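Local coordinates for protein putative poly(3-hydroxybutyrate) depolymerase LpqC (Bordetella parapertussis 12822, PDB 3D0K) that probably hydrolyses ester bonds of poly(3-hydroxybutyrate) or related esters, as a hydrolase with an alpha/beta-hydrolase-type fold, at residues Q141-G146 and P165-T170; A36-T41 and E93-V98. All coordinates share one frame; numbering follows the deposited sequence.

Contact 1: residues Q141-G146 and P165-T170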
loop_
_atom_site.group_PDB
_atom_site.type_symbol
_atom_site.label_atom_id
_atom_site.label_comp_id
_atom_site.label_asym_id
_atom_site.label_seq_id
_atom_site.Cartn_x
_atom_site.Cartn_y
_atom_site.Cartn_z
ATOM N N GLN A 141 -4.261 -15.433 -3.408
ATOM C CA GLN A 141 -5.038 -14.203 -3.221
ATOM C C GLN A 141 -4.356 -13.281 -2.225
ATOM O O GLN A 141 -4.504 -13.437 -1.016
ATOM C CB GLN A 141 -6.495 -14.470 -2.788
ATOM C CG GLN A 141 -7.098 -15.830 -3.171
ATOM C CD GLN A 141 -8.000 -16.375 -2.041
ATOM O OE1 GLN A 141 -9.180 -15.998 -1.938
ATOM N NE2 GLN A 141 -7.432 -17.242 -1.166
ATOM N N VAL A 142 -3.630 -12.300 -2.736
ATOM C CA VAL A 142 -2.936 -11.395 -1.879
ATOM C C VAL A 142 -3.620 -10.042 -2.026
ATOM O O VAL A 142 -3.857 -9.581 -3.124
ATOM C CB VAL A 142 -1.445 -11.273 -2.278
ATOM C CG1 VAL A 142 -0.775 -10.206 -1.449
ATOM C CG2 VAL A 142 -0.709 -12.618 -2.180
ATOM N N TYR A 143 -3.893 -9.409 -0.900
ATOM C CA TYR A 143 -4.536 -8.108 -0.857
ATOM C C TYR A 143 -3.530 -7.069 -0.331
ATOM O O TYR A 143 -2.794 -7.346 0.615
ATOM C CB TYR A 143 -5.716 -8.215 0.092
ATOM C CG TYR A 143 -6.838 -9.097 -0.392
ATOM C CD1 TYR A 143 -6.743 -10.512 -0.319
ATOM C CD2 TYR A 143 -8.020 -8.520 -0.917
ATOM C CE1 TYR A 143 -7.810 -11.303 -0.747
ATOM C CE2 TYR A 143 -9.106 -9.299 -1.337
ATOM C CZ TYR A 143 -8.981 -10.689 -1.251
ATOM O OH TYR A 143 -9.993 -11.496 -1.663
ATOM N N LEU A 144 -3.395 -5.910 -0.999
ATOM C CA LEU A 144 -2.405 -4.940 -0.597
ATOM C C LEU A 144 -3.179 -3.657 -0.184
ATOM O O LEU A 144 -3.982 -3.130 -0.975
ATOM C CB LEU A 144 -1.495 -4.632 -1.778
ATOM C CG LEU A 144 -0.535 -3.452 -1.571
ATOM C CD1 LEU A 144 0.410 -3.745 -0.356
ATOM C CD2 LEU A 144 0.306 -3.213 -2.852
ATOM N N PHE A 145 -2.968 -3.220 1.051
ATOM C CA PHE A 145 -3.636 -2.025 1.610
ATOM C C PHE A 145 -2.586 -1.060 2.133
ATOM O O PHE A 145 -1.583 -1.486 2.718
ATOM C CB PHE A 145 -4.538 -2.441 2.754
ATOM C CG PHE A 145 -5.057 -1.270 3.581
ATOM C CD1 PHE A 145 -6.175 -0.545 3.167
ATOM C CD2 PHE A 145 -4.413 -0.906 4.743
ATOM C CE1 PHE A 145 -6.670 0.487 3.928
ATOM C CE2 PHE A 145 -4.872 0.139 5.514
ATOM C CZ PHE A 145 -6.022 0.845 5.113
ATOM N N GLY A 146 -2.788 0.259 1.967
ATOM C CA GLY A 146 -1.863 1.199 2.539
ATOM C C GLY A 146 -2.695 2.411 2.956
ATOM O O GLY A 146 -3.651 2.744 2.249
ATOM N N PRO A 165 1.624 -10.480 -8.490
ATOM C CA PRO A 165 1.419 -10.981 -7.135
ATOM C C PRO A 165 0.087 -10.542 -6.465
ATOM O O PRO A 165 -0.292 -11.145 -5.470
ATOM C CB PRO A 165 2.607 -10.384 -6.370
ATOM C CG PRO A 165 3.637 -10.067 -7.434
ATOM C CD PRO A 165 2.799 -9.586 -8.553
ATOM N N PHE A 166 -0.591 -9.519 -6.989
ATOM C CA PHE A 166 -1.669 -8.865 -6.254
ATOM C C PHE A 166 -3.059 -9.099 -6.827
ATOM O O PHE A 166 -3.333 -8.767 -7.990
ATOM C CB PHE A 166 -1.395 -7.351 -6.142
ATOM C CG PHE A 166 -0.001 -7.050 -5.661
ATOM C CD1 PHE A 166 1.003 -6.664 -6.571
ATOM C CD2 PHE A 166 0.320 -7.219 -4.322
ATOM C CE1 PHE A 166 2.290 -6.408 -6.125
ATOM C CE2 PHE A 166 1.624 -6.986 -3.843
ATOM C CZ PHE A 166 2.614 -6.565 -4.754
ATOM N N HIS A 167 -3.925 -9.678 -6.003
ATOM C CA HIS A 167 -5.345 -9.894 -6.350
ATOM C C HIS A 167 -6.253 -8.643 -6.206
ATOM O O HIS A 167 -7.203 -8.427 -6.989
ATOM C CB HIS A 167 -5.883 -11.001 -5.464
ATOM C CG HIS A 167 -7.348 -11.238 -5.612
ATOM N ND1 HIS A 167 -7.893 -11.872 -6.712
ATOM C CD2 HIS A 167 -8.388 -10.923 -4.797
ATOM C CE1 HIS A 167 -9.208 -11.938 -6.567
ATOM N NE2 HIS A 167 -9.530 -11.365 -5.413
ATOM N N ALA A 168 -5.958 -7.825 -5.203
ATOM C CA ALA A 168 -6.719 -6.592 -4.942
ATOM C C ALA A 168 -5.791 -5.615 -4.281
ATOM O O ALA A 168 -4.895 -6.020 -3.517
ATOM C CB ALA A 168 -7.923 -6.870 -4.014
ATOM N N VAL A 169 -6.005 -4.317 -4.539
ATOM C CA VAL A 169 -5.135 -3.255 -4.066
ATOM C C VAL A 169 -6.013 -2.026 -3.754
ATOM O O VAL A 169 -6.857 -1.617 -4.558
ATOM C CB VAL A 169 -4.053 -2.831 -5.107
ATOM C CG1 VAL A 169 -3.182 -1.654 -4.545
ATOM C CG2 VAL A 169 -3.158 -4.069 -5.494
ATOM N N THR A 170 -5.815 -1.501 -2.563
ATOM C CA THR A 170 -6.496 -0.303 -2.085
ATOM C C THR A 170 -5.503 0.702 -1.493
ATOM O O THR A 170 -4.721 0.375 -0.591
ATOM C CB THR A 170 -7.511 -0.674 -1.034
ATOM O OG1 THR A 170 -8.524 -1.469 -1.638
ATOM C CG2 THR A 170 -8.146 0.614 -0.417
HETATM O O HOH W 1 -2.697 -12.691 -5.363
#
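The side chains of Tyr143 and His167 lie side by side where two neighbouring parallel segments meet; strands 142-147 and 168-172, linked through helix 149-160, form a beta-alpha-beta crossover in a sheet of alpha/beta-hydrolase type. The imidazole turns its edge to the face of the phenol in an offset T-shaped pair, centroids 5.3 Å apart and planes at 68°; with its CG anti to the backbone N (chi1 174°), His167 runs alongside Tyr143 and brings CD2 to the phenol. Ala168 CB meets the same tyrosine at CD2, 3.5 Å away. Phe145 and Thr170 continue this face beneath helix 273-286, where Trp284 touches both. On the reverse face Leu144 and Val169 point the same way, Leu144 CB lying 4.1 Å from Val169 CG2, and both pack on Val154 of helix 149-160. The Phe166 ring carries Leu144 CD2 over the rim of one face and Pro165 CB over the centre of the other. Between the backbones, Leu144 N bonds Ala168 O, Thr170 N bonds Leu144 O nearly straight (2.9 Å, 169°), and the bond from Gly146 N to Thr170 O is longer and more bent. Gly146 opens a GxSxG sequence consistent with a nucleophile elbow, which would follow directly on this strand. Val142 O takes two N-H groups, His167 N at 2.9 Å and, weakly, Ala168 N at 3.4 Å. One water bridges the two segments, accepting from Val142 N (2.8 Å) and donating to Pro165 O (2.9 Å).

Contact 2: residues A36-T41 and E93-V98. With SO4 (sulfate ion), chain I.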
loop_
_atom_site.group_PDB
_atom_site.type_symbol
_atom_site.label_atom_id
_atom_site.label_comp_id
_atom_site.label_asym_id
_atom_site.label_seq_id
_atom_site.Cartn_x
_atom_site.Cartn_y
_atom_site.Cartn_z
ATOM N N ALA A 36 20.731 -4.709 0.317
ATOM C CA ALA A 36 21.591 -5.498 1.213
ATOM C C ALA A 36 21.841 -4.841 2.585
ATOM O O ALA A 36 21.941 -5.524 3.598
ATOM C CB ALA A 36 22.925 -5.821 0.515
ATOM N N ASP A 37 21.883 -3.513 2.608
ATOM C CA ASP A 37 22.259 -2.759 3.805
ATOM C C ASP A 37 21.103 -2.148 4.588
ATOM O O ASP A 37 21.318 -1.262 5.425
ATOM C CB ASP A 37 23.205 -1.623 3.375
ATOM C CG ASP A 37 24.428 -2.145 2.644
ATOM O OD1 ASP A 37 24.920 -3.224 3.045
ATOM O OD2 ASP A 37 24.877 -1.503 1.653
ATOM N N ARG A 38 19.876 -2.572 4.294
ATOM C CA ARG A 38 18.737 -1.907 4.862
ATOM C C ARG A 38 17.743 -2.941 5.348
ATOM O O ARG A 38 16.872 -3.371 4.601
ATOM C CB ARG A 38 18.129 -0.923 3.862
ATOM C CG ARG A 38 18.602 0.533 4.082
ATOM C CD ARG A 38 18.081 1.464 2.986
ATOM N NE ARG A 38 18.534 0.935 1.698
ATOM C CZ ARG A 38 19.724 1.194 1.151
ATOM N NH1 ARG A 38 20.580 2.018 1.746
ATOM N NH2 ARG A 38 20.056 0.625 -0.005
ATOM N N PRO A 39 17.907 -3.374 6.606
ATOM C CA PRO A 39 16.917 -4.267 7.198
ATOM C C PRO A 39 15.565 -3.613 7.436
ATOM O O PRO A 39 15.445 -2.390 7.578
ATOM C CB PRO A 39 17.539 -4.655 8.547
ATOM C CG PRO A 39 18.600 -3.609 8.813
ATOM C CD PRO A 39 19.040 -3.057 7.513
ATOM N N PHE A 40 14.543 -4.436 7.506
ATOM C CA PHE A 40 13.253 -3.946 7.989
ATOM C C PHE A 40 12.566 -5.074 8.745
ATOM O O PHE A 40 13.180 -6.133 9.008
ATOM C CB PHE A 40 12.403 -3.403 6.831
ATOM C CG PHE A 40 12.155 -4.415 5.723
ATOM C CD1 PHE A 40 13.132 -4.651 4.749
ATOM C CD2 PHE A 40 10.899 -5.057 5.605
ATOM C CE1 PHE A 40 12.914 -5.516 3.708
ATOM C CE2 PHE A 40 10.665 -5.932 4.554
ATOM C CZ PHE A 40 11.669 -6.164 3.603
ATOM N N THR A 41 11.321 -4.849 9.114
ATOM C CA THR A 41 10.628 -5.759 10.011
ATOM C C THR A 41 9.286 -6.143 9.400
ATOM O O THR A 41 8.606 -5.299 8.843
ATOM C CB THR A 41 10.398 -5.119 11.402
ATOM O OG1 THR A 41 11.656 -4.649 11.908
ATOM C CG2 THR A 41 9.782 -6.156 12.390
ATOM N N GLU A 93 14.618 5.376 11.354
ATOM C CA GLU A 93 16.063 5.324 11.512
ATOM C C GLU A 93 16.767 4.730 10.303
ATOM O O GLU A 93 17.760 5.263 9.869
ATOM C CB GLU A 93 16.473 4.561 12.783
ATOM C CG GLU A 93 17.662 5.189 13.458
ATOM C CD GLU A 93 18.684 4.171 13.991
ATOM O OE1 GLU A 93 18.301 3.007 14.350
ATOM O OE2 GLU A 93 19.892 4.567 14.060
ATOM N N ILE A 94 16.234 3.660 9.729
ATOM C CA ILE A 94 16.900 2.993 8.594
ATOM C C ILE A 94 16.375 3.445 7.213
ATOM O O ILE A 94 17.099 3.358 6.192
ATOM C CB ILE A 94 16.783 1.456 8.733
ATOM C CG1 ILE A 94 17.369 1.021 10.078
ATOM C CG2 ILE A 94 17.452 0.705 7.565
ATOM C CD1 ILE A 94 17.075 -0.409 10.473
ATOM N N TRP A 95 15.126 3.915 7.192
ATOM C CA TRP A 95 14.476 4.373 5.949
ATOM C C TRP A 95 13.976 5.815 6.123
ATOM O O TRP A 95 12.778 6.076 6.118
ATOM C CB TRP A 95 13.312 3.446 5.613
ATOM C CG TRP A 95 13.755 2.044 5.428
ATOM C CD1 TRP A 95 13.951 1.106 6.415
ATOM C CD2 TRP A 95 14.047 1.393 4.189
ATOM N NE1 TRP A 95 14.359 -0.091 5.858
ATOM C CE2 TRP A 95 14.420 0.046 4.497
ATOM C CE3 TRP A 95 14.026 1.804 2.843
ATOM C CZ2 TRP A 95 14.760 -0.891 3.512
ATOM C CZ3 TRP A 95 14.377 0.873 1.854
ATOM C CH2 TRP A 95 14.756 -0.459 2.200
ATOM N N PRO A 96 14.912 6.766 6.276
ATOM C CA PRO A 96 14.493 8.119 6.671
ATOM C C PRO A 96 13.744 8.918 5.579
ATOM O O PRO A 96 14.073 8.844 4.394
ATOM C CB PRO A 96 15.835 8.799 7.046
ATOM C CG PRO A 96 16.824 8.090 6.181
ATOM C CD PRO A 96 16.379 6.674 6.081
ATOM N N GLY A 97 12.737 9.682 6.010
ATOM C CA GLY A 97 12.059 10.650 5.145
ATOM C C GLY A 97 11.091 10.024 4.152
ATOM O O GLY A 97 11.087 8.806 3.912
ATOM N N VAL A 98 10.277 10.878 3.545
ATOM C CA VAL A 98 9.437 10.462 2.429
ATOM C C VAL A 98 10.293 9.888 1.267
ATOM O O VAL A 98 9.790 9.093 0.489
ATOM C CB VAL A 98 8.516 11.617 1.934
ATOM C CG1 VAL A 98 7.598 12.109 3.090
ATOM C CG2 VAL A 98 9.320 12.760 1.306
HETATM S S SO4 I . 10.089 13.980 5.736
HETATM O O1 SO4 I . 9.044 14.938 5.348
HETATM O O2 SO4 I . 10.696 13.403 4.534
HETATM O O3 SO4 I . 11.068 14.711 6.555
HETATM O O4 SO4 I . 9.479 12.930 6.562
#
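Trp95 lays its indole across the aliphatic part of Arg38 and gives its N-H to the next residue: NE1 reaches Pro39 O at 3.1 Å, nearly straight at 166°. The oxygen lies close to the indole plane, whereas the donor stands well above the plane of the carbonyl. Arg38 CD sits over one face of the six-membered ring, 3.8 Å from its centroid in a CH-pi contact, while Arg38 CB comes within 3.4 Å of Trp95 CZ2. A bend at chi3 (-57°) turns the guanidinium steeply to the indole, and with Arg38 CZ 5.8 Å from the centroid of that ring any cation-pi attraction is at most weak. Ile94 adds an apolar flank: its CG2 approaches Arg38 CG at 3.7 Å, and its CD1 meets Pro39 CG, the side chains crossing at about a right angle. Val98 N donates to O2 of a sulfate, probably from the crystallisation liquor. In the second shell, Arg65 NH2 bonds Trp95 O, and Phe90 stacks on Phe40 while meeting Trp95 edge-to-face. The contact joins the lead-in to strand 40-46, between strands 23-29 and 84-89, to the loop before helix 97-100, with Leu123 of helix 122-133 touching both Phe40 and Trp95.

In the fold
Both contacts reach the same mixed sheet, but at different depths: contact 1 is largely buried, its centre about 8 Å from the centre of the chain, and contact 2 is only partly buried, its centre about 17 Å from that point. Their centres are 23 Å apart and they do not touch. Contact 1 pairs two neighbouring parallel strands through repeated backbone hydrogen bonds, with side chains on both faces, whereas contact 2 joins the loop leading into strand 40-46 and the loop before helix 97-100 through one indole N-H bond and apolar and CH-pi packing. Helix 122-133 is shared: Leu128 touches contact 1, Leu123 contact 2. Along the chain, 36-41/93-98 closes before 141-146/165-170 opens.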